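PDB 5Z3M: phosphotyrosine protein phosphatase from Vibrio cholerae serotype O1, which probably removes phosphate from phosphotyrosine residues of proteins, acting as a low molecular weight tyrosine phosphatase. Local coordinates for residues E23-D28 and L140-A145; M89-L94 and E120-D125; A110-K115 and V146-S151. One frame throughout, in Å; residues are numbered along the deposited sequence.

Interaction 1 of 3, residues E23-D28 and L140-A145; sequences EIILRD and LIESGA
I25 CG2 stands anti to the backbone N (chi1 -64°), which presents this methyl to A145 on helix 131-155, while CG1 lies beside the N and, with chi2 extended at 176°, carries CD1 to I141. The long branch ends with I25 CD1 3.7 Å from I141 CG2, and the two isoleucine side chains cross at about a right angle. I25 CD1 also lies 4.0 Å from the backbone N of E142 and 4.2 Å from E142 CB, so it rests against the helix backbone as well as against a side chain. The short branch packs I25 CG2 3.7 Å from A145 CB, one turn further along. L26 CD2 reaches the same A145 CB more loosely, at 4.3 Å. These are the packed helices 18-32 and 131-155 of the low molecular weight phosphatase fold, a four-stranded parallel sheet with helices around it. Their local axes come within 9.4 Å and cross at -39°. The closest CA pair is L26 and A145, 5.9 Å apart, where the alanine has only a methyl to place between the helices. Beyond the pair, I25 also leans on L60 of helix 54-61 and on Y65, and L26 continues along helix 131-155 to V149 and W152. The contact itself is apolar; polar groups of the same helices are engaged on other sides. On helix 18-32, R27 NH2 makes a nearly straight salt bridge to E23 OE1, which lies in the guanidinium plane but is itself met from well above its carboxylate plane, and R27 NH1 bonds to V39 O. On helix 131-155, L140 O accepts from both S143 OG and G144 N, reached from the same face of its carbonyl.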
ATOM      1  N   GLU A  23     -10.767  -4.458  -0.146  1.00 37.44           N
ATOM      2  CA  GLU A  23      -9.637  -5.047   0.565  1.00 45.87           C
ATOM      3  C   GLU A  23      -9.076  -4.122   1.641  1.00 25.75           C
ATOM      4  O   GLU A  23      -8.661  -4.578   2.705  1.00 25.97           O
ATOM      5  CB  GLU A  23      -8.528  -5.422  -0.423  1.00 50.18           C
ATOM      6  CG  GLU A  23      -7.329  -6.107   0.218  1.00 24.91           C
ATOM      7  CD  GLU A  23      -6.076  -5.997  -0.626  1.00 38.95           C
ATOM      8  OE1 GLU A  23      -5.007  -6.450  -0.170  1.00 36.83           O
ATOM      9  OE2 GLU A  23      -6.161  -5.448  -1.743  1.00 38.35           O
ATOM     10  N   ILE A  24      -9.055  -2.824   1.361  1.00 26.19           N
ATOM     11  CA  ILE A  24      -8.541  -1.862   2.329  1.00 35.46           C
ATOM     12  C   ILE A  24      -9.539  -1.660   3.468  1.00 27.40           C
ATOM     13  O   ILE A  24      -9.168  -1.715   4.644  1.00 27.90           O
ATOM     14  CB  ILE A  24      -8.221  -0.507   1.669  1.00 42.45           C
ATOM     15  CG1 ILE A  24      -6.969  -0.628   0.794  1.00 27.30           C
ATOM     16  CG2 ILE A  24      -8.012   0.564   2.727  1.00 33.73           C
ATOM     17  CD1 ILE A  24      -7.060   0.135  -0.508  1.00 27.27           C
ATOM     18  N   ILE A  25     -10.803  -1.438   3.119  1.00 27.24           N
ATOM     19  CA  ILE A  25     -11.854  -1.313   4.123  1.00 27.65           C
ATOM     20  C   ILE A  25     -11.915  -2.575   4.983  1.00 33.04           C
ATOM     21  O   ILE A  25     -12.059  -2.492   6.196  1.00 28.04           O
ATOM     22  CB  ILE A  25     -13.234  -1.052   3.484  1.00 27.46           C
ATOM     23  CG1 ILE A  25     -13.244   0.291   2.757  1.00 35.14           C
ATOM     24  CG2 ILE A  25     -14.316  -1.045   4.541  1.00 30.37           C
ATOM     25  CD1 ILE A  25     -14.534   0.576   2.013  1.00 28.32           C
ATOM     26  N   LEU A  26     -11.776  -3.742   4.356  1.00 37.01           N
ATOM     27  CA  LEU A  26     -11.809  -5.003   5.096  1.00 30.65           C
ATOM     28  C   LEU A  26     -10.663  -5.134   6.096  1.00 39.18           C
ATOM     29  O   LEU A  26     -10.866  -5.615   7.209  1.00 44.21           O
ATOM     30  CB  LEU A  26     -11.787  -6.192   4.134  1.00 42.70           C
ATOM     31  CG  LEU A  26     -13.149  -6.645   3.600  1.00 40.51           C
ATOM     32  CD1 LEU A  26     -12.975  -7.586   2.420  1.00 24.41           C
ATOM     33  CD2 LEU A  26     -13.966  -7.306   4.699  1.00 43.57           C
ATOM     34  N   ARG A  27      -9.464  -4.705   5.710  1.00 45.41           N
ATOM     35  CA  ARG A  27      -8.297  -4.875   6.571  1.00 43.91           C
ATOM     36  C   ARG A  27      -8.379  -3.996   7.816  1.00 44.36           C
ATOM     37  O   ARG A  27      -7.980  -4.416   8.901  1.00 46.39           O
ATOM     38  CB  ARG A  27      -7.005  -4.574   5.807  1.00 46.53           C
ATOM     39  CG  ARG A  27      -5.803  -5.364   6.311  1.00 44.07           C
ATOM     40  CD  ARG A  27      -4.506  -4.885   5.681  1.00 40.93           C
ATOM     41  NE  ARG A  27      -4.692  -4.463   4.297  1.00 42.90           N
ATOM     42  CZ  ARG A  27      -4.692  -5.286   3.255  1.00 40.47           C
ATOM     43  NH1 ARG A  27      -4.518  -6.589   3.433  1.00 30.71           N
ATOM     44  NH2 ARG A  27      -4.869  -4.805   2.033  1.00 39.73           N
ATOM     45  N   ASP A  28      -8.895  -2.782   7.653  1.00 34.22           N
ATOM     46  CA  ASP A  28      -9.030  -1.848   8.766  1.00 43.69           C
ATOM     47  C   ASP A  28      -9.922  -2.448   9.855  1.00 45.53           C
ATOM     48  O   ASP A  28      -9.572  -2.430  11.036  1.00 43.85           O
ATOM     49  CB  ASP A  28      -9.593  -0.509   8.269  1.00 47.31           C
ATOM     50  CG  ASP A  28      -9.267   0.655   9.195  1.00 57.40           C
ATOM     51  OD1 ASP A  28      -8.105   1.116   9.193  1.00 61.83           O
ATOM     52  OD2 ASP A  28     -10.181   1.126   9.906  1.00 58.15           O
ATOM     53  N   LEU A 140     -21.292   1.717  -0.011  1.00 23.36           N
ATOM     54  CA  LEU A 140     -21.878   0.416  -0.324  1.00 26.67           C
ATOM     55  C   LEU A 140     -20.912  -0.697   0.056  1.00 43.38           C
ATOM     56  O   LEU A 140     -21.272  -1.638   0.766  1.00 44.16           O
ATOM     57  CB  LEU A 140     -22.238   0.326  -1.810  1.00 24.88           C
ATOM     58  CG  LEU A 140     -22.808  -1.008  -2.295  1.00 24.12           C
ATOM     59  CD1 LEU A 140     -23.921  -1.486  -1.367  1.00 39.68           C
ATOM     60  CD2 LEU A 140     -23.290  -0.898  -3.739  1.00 24.39           C
ATOM     61  N   ILE A 141     -19.676  -0.569  -0.409  1.00 37.58           N
ATOM     62  CA  ILE A 141     -18.635  -1.521  -0.070  1.00 31.44           C
ATOM     63  C   ILE A 141     -18.358  -1.505   1.440  1.00 28.14           C
ATOM     64  O   ILE A 141     -18.125  -2.554   2.041  1.00 30.22           O
ATOM     65  CB  ILE A 141     -17.344  -1.238  -0.879  1.00 31.22           C
ATOM     66  CG1 ILE A 141     -17.517  -1.745  -2.313  1.00 24.06           C
ATOM     67  CG2 ILE A 141     -16.148  -1.916  -0.244  1.00 24.40           C
ATOM     68  CD1 ILE A 141     -16.836  -0.908  -3.361  1.00 23.96           C
ATOM     69  N   GLU A 142     -18.424  -0.326   2.054  1.00 24.14           N
ATOM     70  CA  GLU A 142     -18.208  -0.188   3.496  1.00 24.51           C
ATOM     71  C   GLU A 142     -19.244  -0.948   4.308  1.00 29.34           C
ATOM     72  O   GLU A 142     -18.918  -1.573   5.315  1.00 41.14           O
ATOM     73  CB  GLU A 142     -18.224   1.292   3.901  1.00 34.97           C
ATOM     74  CG  GLU A 142     -17.735   1.580   5.312  1.00 29.09           C
ATOM     75  CD  GLU A 142     -17.669   3.065   5.605  1.00 44.94           C
ATOM     76  OE1 GLU A 142     -17.446   3.847   4.657  1.00 47.40           O
ATOM     77  OE2 GLU A 142     -17.847   3.451   6.779  1.00 61.96           O
ATOM     78  N   SER A 143     -20.496  -0.867   3.877  1.00 25.54           N
ATOM     79  CA  SER A 143     -21.585  -1.546   4.565  1.00 44.10           C
ATOM     80  C   SER A 143     -21.466  -3.052   4.399  1.00 25.50           C
ATOM     81  O   SER A 143     -21.656  -3.803   5.355  1.00 32.29           O
ATOM     82  CB  SER A 143     -22.942  -1.059   4.049  1.00 56.67           C
ATOM     83  OG  SER A 143     -23.081  -1.311   2.665  1.00 57.44           O
ATOM     84  N   GLY A 144     -21.147  -3.485   3.184  1.00 25.34           N
ATOM     85  CA  GLY A 144     -20.937  -4.895   2.912  1.00 25.97           C
ATOM     86  C   GLY A 144     -19.822  -5.453   3.772  1.00 31.25           C
ATOM     87  O   GLY A 144     -19.876  -6.598   4.223  1.00 39.69           O
ATOM     88  N   ALA A 145     -18.814  -4.623   4.014  1.00 29.22           N
ATOM     89  CA  ALA A 145     -17.660  -5.014   4.811  1.00 26.87           C
ATOM     90  C   ALA A 145     -18.020  -5.349   6.260  1.00 27.69           C
ATOM     91  O   ALA A 145     -17.678  -6.428   6.744  1.00 28.65           O
ATOM     92  CB  ALA A 145     -16.613  -3.915   4.774  1.00 26.50           C
TER

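Interaction 2 of 3, residues M89-L94 and E120-D125; sequences MDRTNL and EKEVPD
M89, D90 and R91 meet E122 and V123 in a mainly polar contact between a helix start and a loop: the turn leading from strand 85-88 into helix 91-98 is bonded to the loop that carries D125, the predicted proton donor. Two hydrogen bonds join them. V123 N gives a nearly straight bond to M89 O at 2.8 Å, approaching from above the carbonyl plane. The other comes from R91 N to E122 OE2 at 2.9 Å, the carboxylate again being met from above its plane. E122 gets there with CG beside its own backbone N (chi1 -75°) and the chain extended beyond, which lays its CG and CD along the start of the helix. E122 OE2 also lies 3.2 Å from D90 CB, and E122 CD packs 3.6 Å from R91 CG. R91 NE stays 4.0 Å from E122 OE1 without pointing an N-H at it. D90 holds the N-cap position of the helix. M89, D90 and V123 all touch R18, the predicted active-site arginine closing the C-X5-R phosphate-binding loop, and D125, which salt-bridges to it, begins the D-P-Y-R sequence that in relatives carries the general acid. With D90 OD2 4.2 Å from E122 OE2, two acidic groups gather at a helix start, where the helix dipole and the nearby R91 and R18 would probably offset part of their mutual repulsion.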
ATOM      1  N   MET A  89     -17.855  -8.725  -6.589  1.00 42.40           N
ATOM      2  CA  MET A  89     -18.454  -7.396  -6.472  1.00 43.82           C
ATOM      3  C   MET A  89     -19.785  -7.297  -7.208  1.00 37.58           C
ATOM      4  O   MET A  89     -20.809  -6.978  -6.598  1.00 40.35           O
ATOM      5  CB  MET A  89     -17.490  -6.323  -6.995  1.00 23.71           C
ATOM      6  CG  MET A  89     -16.152  -6.210  -6.272  1.00 23.36           C
ATOM      7  SD  MET A  89     -16.284  -5.754  -4.527  1.00 59.34           S
ATOM      8  CE  MET A  89     -16.254  -7.362  -3.748  1.00 23.19           C
ATOM      9  N   ASP A  90     -19.768  -7.537  -8.519  1.00 24.30           N
ATOM     10  CA  ASP A  90     -21.017  -7.642  -9.275  1.00 24.80           C
ATOM     11  C   ASP A  90     -21.127  -9.062  -9.841  1.00 41.33           C
ATOM     12  O   ASP A  90     -20.164  -9.825  -9.762  1.00 47.67           O
ATOM     13  CB  ASP A  90     -21.116  -6.555 -10.371  1.00 25.17           C
ATOM     14  CG  ASP A  90     -20.218  -6.813 -11.576  1.00 24.96           C
ATOM     15  OD1 ASP A  90     -19.337  -7.684 -11.516  1.00 62.78           O
ATOM     16  OD2 ASP A  90     -20.387  -6.114 -12.597  1.00 34.55           O
ATOM     17  N   ARG A  91     -22.283  -9.445 -10.373  1.00 31.42           N
ATOM     18  CA  ARG A  91     -22.464 -10.839 -10.773  1.00 40.30           C
ATOM     19  C   ARG A  91     -21.759 -11.166 -12.088  1.00 53.95           C
ATOM     20  O   ARG A  91     -21.506 -12.337 -12.380  1.00 24.77           O
ATOM     21  CB  ARG A  91     -23.950 -11.182 -10.868  1.00 44.02           C
ATOM     22  CG  ARG A  91     -24.686 -10.530 -12.014  1.00 47.28           C
ATOM     23  CD  ARG A  91     -25.953 -11.311 -12.322  1.00 52.47           C
ATOM     24  NE  ARG A  91     -26.902 -10.518 -13.093  1.00 62.39           N
ATOM     25  CZ  ARG A  91     -26.791 -10.282 -14.395  1.00 63.03           C
ATOM     26  NH1 ARG A  91     -25.761 -10.768 -15.077  1.00 59.16           N
ATOM     27  NH2 ARG A  91     -27.704  -9.552 -15.019  1.00 55.20           N
ATOM     28  N   THR A  92     -21.438 -10.141 -12.874  1.00 45.91           N
ATOM     29  CA  THR A  92     -20.605 -10.341 -14.054  1.00 45.92           C
ATOM     30  C   THR A  92     -19.222 -10.828 -13.603  1.00 43.25           C
ATOM     31  O   THR A  92     -18.591 -11.641 -14.282  1.00 36.48           O
ATOM     32  CB  THR A  92     -20.477  -9.050 -14.909  1.00 34.14           C
ATOM     33  OG1 THR A  92     -21.779  -8.587 -15.289  1.00 41.22           O
ATOM     34  CG2 THR A  92     -19.672  -9.316 -16.168  1.00 30.50           C
ATOM     35  N   ASN A  93     -18.766 -10.335 -12.450  1.00 36.21           N
ATOM     36  CA  ASN A  93     -17.543 -10.831 -11.815  1.00 38.26           C
ATOM     37  C   ASN A  93     -17.699 -12.283 -11.377  1.00 35.11           C
ATOM     38  O   ASN A  93     -16.755 -13.069 -11.437  1.00 38.05           O
ATOM     39  CB  ASN A  93     -17.162  -9.995 -10.580  1.00 36.61           C
ATOM     40  CG  ASN A  93     -16.761  -8.574 -10.912  1.00 23.46           C
ATOM     41  OD1 ASN A  93     -16.409  -8.251 -12.043  1.00 26.58           O
ATOM     42  ND2 ASN A  93     -16.826  -7.708  -9.910  1.00 38.79           N
ATOM     43  N   LEU A  94     -18.898 -12.614 -10.907  1.00 34.47           N
ATOM     44  CA  LEU A  94     -19.177 -13.910 -10.293  1.00 34.53           C
ATOM     45  C   LEU A  94     -19.346 -15.035 -11.324  1.00 38.09           C
ATOM     46  O   LEU A  94     -18.997 -16.184 -11.060  1.00 23.44           O
ATOM     47  CB  LEU A  94     -20.425 -13.799  -9.408  1.00 23.89           C
ATOM     48  CG  LEU A  94     -20.849 -15.039  -8.619  1.00 35.24           C
ATOM     49  CD1 LEU A  94     -19.717 -15.540  -7.737  1.00 33.30           C
ATOM     50  CD2 LEU A  94     -22.100 -14.766  -7.790  1.00 33.96           C
ATOM     51  N   GLU A 120     -29.235  -3.847  -2.197  1.00 55.50           N
ATOM     52  CA  GLU A 120     -28.017  -4.053  -2.966  1.00 56.19           C
ATOM     53  C   GLU A 120     -27.485  -5.479  -2.842  1.00 36.75           C
ATOM     54  O   GLU A 120     -27.283  -5.983  -1.737  1.00 37.00           O
ATOM     55  CB  GLU A 120     -26.941  -3.067  -2.516  1.00 36.67           C
ATOM     56  CG  GLU A 120     -27.465  -1.728  -2.044  1.00 51.29           C
ATOM     57  CD  GLU A 120     -28.125  -0.930  -3.139  1.00 57.49           C
ATOM     58  OE1 GLU A 120     -28.824   0.045  -2.806  1.00 62.31           O
ATOM     59  OE2 GLU A 120     -27.947  -1.271  -4.326  1.00 54.98           O
ATOM     60  N   LYS A 121     -27.254  -6.111  -3.989  1.00 36.26           N
ATOM     61  CA  LYS A 121     -26.675  -7.447  -4.062  1.00 47.05           C
ATOM     62  C   LYS A 121     -25.374  -7.392  -4.855  1.00 38.50           C
ATOM     63  O   LYS A 121     -24.435  -8.150  -4.603  1.00 34.48           O
ATOM     64  CB  LYS A 121     -27.664  -8.423  -4.705  1.00 36.52           C
ATOM     65  CG  LYS A 121     -28.848  -8.761  -3.825  1.00 37.75           C
ATOM     66  CD  LYS A 121     -28.408  -9.620  -2.653  1.00 43.03           C
ATOM     67  CE  LYS A 121     -29.369  -9.513  -1.480  1.00 49.24           C
ATOM     68  NZ  LYS A 121     -28.957 -10.420  -0.373  1.00 53.08           N
ATOM     69  N   GLU A 122     -25.347  -6.487  -5.828  1.00 34.72           N
ATOM     70  CA  GLU A 122     -24.138  -6.178  -6.576  1.00 46.53           C
ATOM     71  C   GLU A 122     -23.584  -4.809  -6.186  1.00 35.37           C
ATOM     72  O   GLU A 122     -24.314  -3.923  -5.738  1.00 45.38           O
ATOM     73  CB  GLU A 122     -24.393  -6.193  -8.089  1.00 55.61           C
ATOM     74  CG  GLU A 122     -24.547  -7.564  -8.734  1.00 34.19           C
ATOM     75  CD  GLU A 122     -24.979  -7.462 -10.184  1.00 34.53           C
ATOM     76  OE1 GLU A 122     -26.190  -7.590 -10.451  1.00 49.49           O
ATOM     77  OE2 GLU A 122     -24.111  -7.254 -11.056  1.00 34.28           O
ATOM     78  N   VAL A 123     -22.283  -4.650  -6.387  1.00 33.59           N
ATOM     79  CA  VAL A 123     -21.638  -3.349  -6.331  1.00 33.69           C
ATOM     80  C   VAL A 123     -21.395  -2.898  -7.761  1.00 33.76           C
ATOM     81  O   VAL A 123     -20.622  -3.521  -8.482  1.00 47.29           O
ATOM     82  CB  VAL A 123     -20.326  -3.403  -5.543  1.00 36.91           C
ATOM     83  CG1 VAL A 123     -19.595  -2.075  -5.627  1.00 42.50           C
ATOM     84  CG2 VAL A 123     -20.594  -3.766  -4.099  1.00 33.67           C
ATOM     85  N   PRO A 124     -22.061  -1.805  -8.176  1.00 34.24           N
ATOM     86  CA  PRO A 124     -21.984  -1.307  -9.556  1.00 34.56           C
ATOM     87  C   PRO A 124     -20.548  -0.945  -9.933  1.00 63.34           C
ATOM     88  O   PRO A 124     -19.664  -1.095  -9.097  1.00 67.62           O
ATOM     89  CB  PRO A 124     -22.878  -0.062  -9.542  1.00 35.98           C
ATOM     90  CG  PRO A 124     -23.726  -0.204  -8.313  1.00 40.32           C
ATOM     91  CD  PRO A 124     -22.892  -0.935  -7.327  1.00 37.32           C
ATOM     92  N   ASP A 125     -20.330  -0.468 -11.157  1.00 55.88           N
ATOM     93  CA  ASP A 125     -18.986  -0.270 -11.697  1.00 45.73           C
ATOM     94  C   ASP A 125     -18.555   1.206 -11.755  1.00 36.18           C
ATOM     95  O   ASP A 125     -18.918   1.929 -12.683  1.00 36.90           O
ATOM     96  CB  ASP A 125     -18.915  -0.899 -13.094  1.00 42.83           C
ATOM     97  CG  ASP A 125     -17.497  -0.973 -13.646  1.00 46.82           C
ATOM     98  OD1 ASP A 125     -16.527  -1.020 -12.855  1.00 51.53           O
ATOM     99  OD2 ASP A 125     -17.361  -1.000 -14.886  1.00 48.31           O
TER

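Interaction 3 of 3, residues A110-K115 and V146-S151; sequences ALFLSK and VALVDS
The chain leaves strand 109-111 and turns through residues 112-115 so that K115 comes alongside helix 131-155, its CA 5.9 Å from that of A147. There K115 O lies over A147 CB, 3.3 Å away. The lysine then runs on along the helix surface. K115 CG rests 4.0 Å from L148 CD2, and K115 CD comes 3.7 Å from S151 OG. Bends at chi2 and chi3 (-98° and 108°) carry the rest of the chain away from the helix, so K115 contributes its aliphatic part to this contact. L148 lies between K115 and F112, one methyl to each. L148 CD2 faces K115, and also comes 4.1 Å from F112 O, while L148 CD1 meets the phenyl ring obliquely, at F112 CE1 and F112 CD1. The two side chains, F112 and L148, cross at about a right angle. With CG anti to the backbone N (chi1 179°), the F112 ring turns inward, and on this path it also reaches I141 on the same helix and M89 just after strand 85-88. L148 in turn packs on Y87 of that strand. The inner part of the contact, F112 with L148, is therefore buried and apolar, whereas K115 forms its exposed margin. On the sheet side, backbone bonds of A110 and F112 with A88 hold the start of the turn to the neighbouring strand. Strand 109-111 is an outermost strand of the four-stranded parallel sheet, in 2-1-3-4 order, and packing of the long C-terminal helix against the exit of this edge strand belongs to the alpha/beta fold of low molecular weight phosphotyrosine phosphatases.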
ATOM      1  N   ALA A 110     -19.252 -16.338  -3.313  1.00 34.66           N
ATOM      2  CA  ALA A 110     -20.450 -15.626  -2.909  1.00 36.80           C
ATOM      3  C   ALA A 110     -20.234 -14.177  -3.275  1.00 35.68           C
ATOM      4  O   ALA A 110     -19.091 -13.728  -3.337  1.00 52.07           O
ATOM      5  CB  ALA A 110     -20.708 -15.781  -1.418  1.00 35.62           C
ATOM      6  N   LEU A 111     -21.307 -13.440  -3.531  1.00 34.27           N
ATOM      7  CA  LEU A 111     -21.150 -12.021  -3.814  1.00 37.53           C
ATOM      8  C   LEU A 111     -20.740 -11.303  -2.528  1.00 37.77           C
ATOM      9  O   LEU A 111     -20.837 -11.860  -1.434  1.00 45.48           O
ATOM     10  CB  LEU A 111     -22.434 -11.423  -4.409  1.00 34.47           C
ATOM     11  CG  LEU A 111     -22.691 -11.617  -5.915  1.00 42.00           C
ATOM     12  CD1 LEU A 111     -24.085 -11.138  -6.321  1.00 44.42           C
ATOM     13  CD2 LEU A 111     -21.632 -10.913  -6.751  1.00 34.05           C
ATOM     14  N   PHE A 112     -20.242 -10.083  -2.683  1.00 49.07           N
ATOM     15  CA  PHE A 112     -19.758  -9.265  -1.583  1.00 58.23           C
ATOM     16  C   PHE A 112     -20.871  -8.892  -0.623  1.00 34.43           C
ATOM     17  O   PHE A 112     -20.789  -9.113   0.589  1.00 35.00           O
ATOM     18  CB  PHE A 112     -19.118  -8.005  -2.158  1.00 51.46           C
ATOM     19  CG  PHE A 112     -18.586  -7.057  -1.135  1.00 39.50           C
ATOM     20  CD1 PHE A 112     -17.878  -7.517  -0.039  1.00 37.35           C
ATOM     21  CD2 PHE A 112     -18.758  -5.693  -1.296  1.00 33.90           C
ATOM     22  CE1 PHE A 112     -17.377  -6.632   0.890  1.00 36.63           C
ATOM     23  CE2 PHE A 112     -18.255  -4.811  -0.371  1.00 34.37           C
ATOM     24  CZ  PHE A 112     -17.563  -5.281   0.723  1.00 34.78           C
ATOM     25  N   LEU A 113     -21.920  -8.325  -1.201  1.00 34.47           N
ATOM     26  CA  LEU A 113     -23.032  -7.772  -0.454  1.00 37.74           C
ATOM     27  C   LEU A 113     -23.961  -8.843   0.076  1.00 35.97           C
ATOM     28  O   LEU A 113     -24.906  -8.541   0.794  1.00 51.59           O
ATOM     29  CB  LEU A 113     -23.819  -6.806  -1.340  1.00 35.14           C
ATOM     30  CG  LEU A 113     -22.988  -5.642  -1.865  1.00 37.76           C
ATOM     31  CD1 LEU A 113     -23.855  -4.715  -2.684  1.00 34.79           C
ATOM     32  CD2 LEU A 113     -22.303  -4.910  -0.715  1.00 34.90           C
ATOM     33  N   SER A 114     -23.683 -10.092  -0.283  1.00 46.54           N
ATOM     34  CA  SER A 114     -24.533 -11.225   0.063  1.00 46.41           C
ATOM     35  C   SER A 114     -24.962 -11.266   1.531  1.00 53.69           C
ATOM     36  O   SER A 114     -26.062 -11.721   1.845  1.00 66.92           O
ATOM     37  CB  SER A 114     -23.813 -12.523  -0.298  1.00 49.97           C
ATOM     38  OG  SER A 114     -22.442 -12.440   0.034  1.00 57.27           O
ATOM     39  N   LYS A 115     -24.100 -10.782   2.420  1.00 41.61           N
ATOM     40  CA  LYS A 115     -24.386 -10.784   3.853  1.00 39.91           C
ATOM     41  C   LYS A 115     -24.882  -9.435   4.366  1.00 39.35           C
ATOM     42  O   LYS A 115     -25.139  -9.276   5.558  1.00 40.46           O
ATOM     43  CB  LYS A 115     -23.140 -11.204   4.642  1.00 43.76           C
ATOM     44  CG  LYS A 115     -22.705 -12.642   4.418  1.00 44.75           C
ATOM     45  CD  LYS A 115     -23.196 -13.558   5.525  1.00 46.08           C
ATOM     46  CE  LYS A 115     -24.310 -14.471   5.047  1.00 55.67           C
ATOM     47  NZ  LYS A 115     -24.403 -15.682   5.909  1.00 42.54           N
ATOM     48  N   VAL A 146     -18.694  -4.431   6.955  1.00 45.45           N
ATOM     49  CA  VAL A 146     -18.989  -4.626   8.374  1.00 33.50           C
ATOM     50  C   VAL A 146     -19.922  -5.812   8.614  1.00 34.48           C
ATOM     51  O   VAL A 146     -19.861  -6.439   9.667  1.00 53.91           O
ATOM     52  CB  VAL A 146     -19.611  -3.350   9.028  1.00 39.57           C
ATOM     53  CG1 VAL A 146     -18.974  -2.097   8.470  1.00 27.19           C
ATOM     54  CG2 VAL A 146     -21.123  -3.303   8.849  1.00 29.34           C
ATOM     55  N   ALA A 147     -20.777  -6.123   7.642  1.00 28.66           N
ATOM     56  CA  ALA A 147     -21.666  -7.272   7.761  1.00 32.95           C
ATOM     57  C   ALA A 147     -20.841  -8.550   7.802  1.00 35.36           C
ATOM     58  O   ALA A 147     -21.063  -9.423   8.641  1.00 41.73           O
ATOM     59  CB  ALA A 147     -22.657  -7.313   6.609  1.00 29.02           C
ATOM     60  N   LEU A 148     -19.887  -8.643   6.884  1.00 30.11           N
ATOM     61  CA  LEU A 148     -18.976  -9.776   6.807  1.00 31.03           C
ATOM     62  C   LEU A 148     -18.144  -9.938   8.077  1.00 34.12           C
ATOM     63  O   LEU A 148     -18.062 -11.035   8.635  1.00 34.91           O
ATOM     64  CB  LEU A 148     -18.048  -9.618   5.605  1.00 30.28           C
ATOM     65  CG  LEU A 148     -18.680  -9.594   4.218  1.00 44.28           C
ATOM     66  CD1 LEU A 148     -17.704  -8.980   3.250  1.00 32.99           C
ATOM     67  CD2 LEU A 148     -19.070 -10.994   3.767  1.00 34.60           C
ATOM     68  N   VAL A 149     -17.523  -8.850   8.525  1.00 31.51           N
ATOM     69  CA  VAL A 149     -16.658  -8.887   9.700  1.00 32.56           C
ATOM     70  C   VAL A 149     -17.464  -9.229  10.955  1.00 39.13           C
ATOM     71  O   VAL A 149     -16.962  -9.899  11.858  1.00 45.59           O
ATOM     72  CB  VAL A 149     -15.913  -7.542   9.891  1.00 31.88           C
ATOM     73  CG1 VAL A 149     -14.928  -7.623  11.057  1.00 39.03           C
ATOM     74  CG2 VAL A 149     -15.194  -7.142   8.605  1.00 43.96           C
ATOM     75  N   ASP A 150     -18.718  -8.786  11.002  1.00 49.02           N
ATOM     76  CA  ASP A 150     -19.615  -9.172  12.091  1.00 52.66           C
ATOM     77  C   ASP A 150     -20.100 -10.615  11.913  1.00 50.32           C
ATOM     78  O   ASP A 150     -20.229 -11.356  12.888  1.00 54.81           O
ATOM     79  CB  ASP A 150     -20.809  -8.211  12.183  1.00 55.54           C
ATOM     80  CG  ASP A 150     -20.446  -6.877  12.822  1.00 57.22           C
ATOM     81  OD1 ASP A 150     -19.850  -6.879  13.919  1.00 52.72           O
ATOM     82  OD2 ASP A 150     -20.758  -5.826  12.226  1.00 66.10           O
ATOM     83  N   SER A 151     -20.368 -11.010  10.672  1.00 46.94           N
ATOM     84  CA  SER A 151     -20.713 -12.399  10.362  1.00 58.51           C
ATOM     85  C   SER A 151     -19.607 -13.361  10.811  1.00 59.20           C
ATOM     86  O   SER A 151     -19.850 -14.267  11.609  1.00 53.02           O
ATOM     87  CB  SER A 151     -20.980 -12.558   8.862  1.00 59.16           C
ATOM     88  OG  SER A 151     -21.050 -13.918   8.488  1.00 68.71           O
TER

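In the fold
Helix 131-155 is shared by interactions 1 and 3, whose centres are 9 Å apart; F112 of interaction 3 bridges them, its CZ 3.1 Å from I141 O. Centre to centre, interaction 2 lies 15 Å from interaction 1 and 13 Å from interaction 3, yet it touches both: V123 CG1 is 3.8 Å from I141 CD1, and M89 CE is 3.3 Å from F112 CB. I141, V123, M89 and F112 thus form a continuous apolar cluster beside the predicted active site. The side chain of M89 is about 4 Å from that of C12, the predicted nucleophile, and the side chains of I141 and R18 are about 4 Å apart. A glycerol, probably from crystallisation, binds at T92 O.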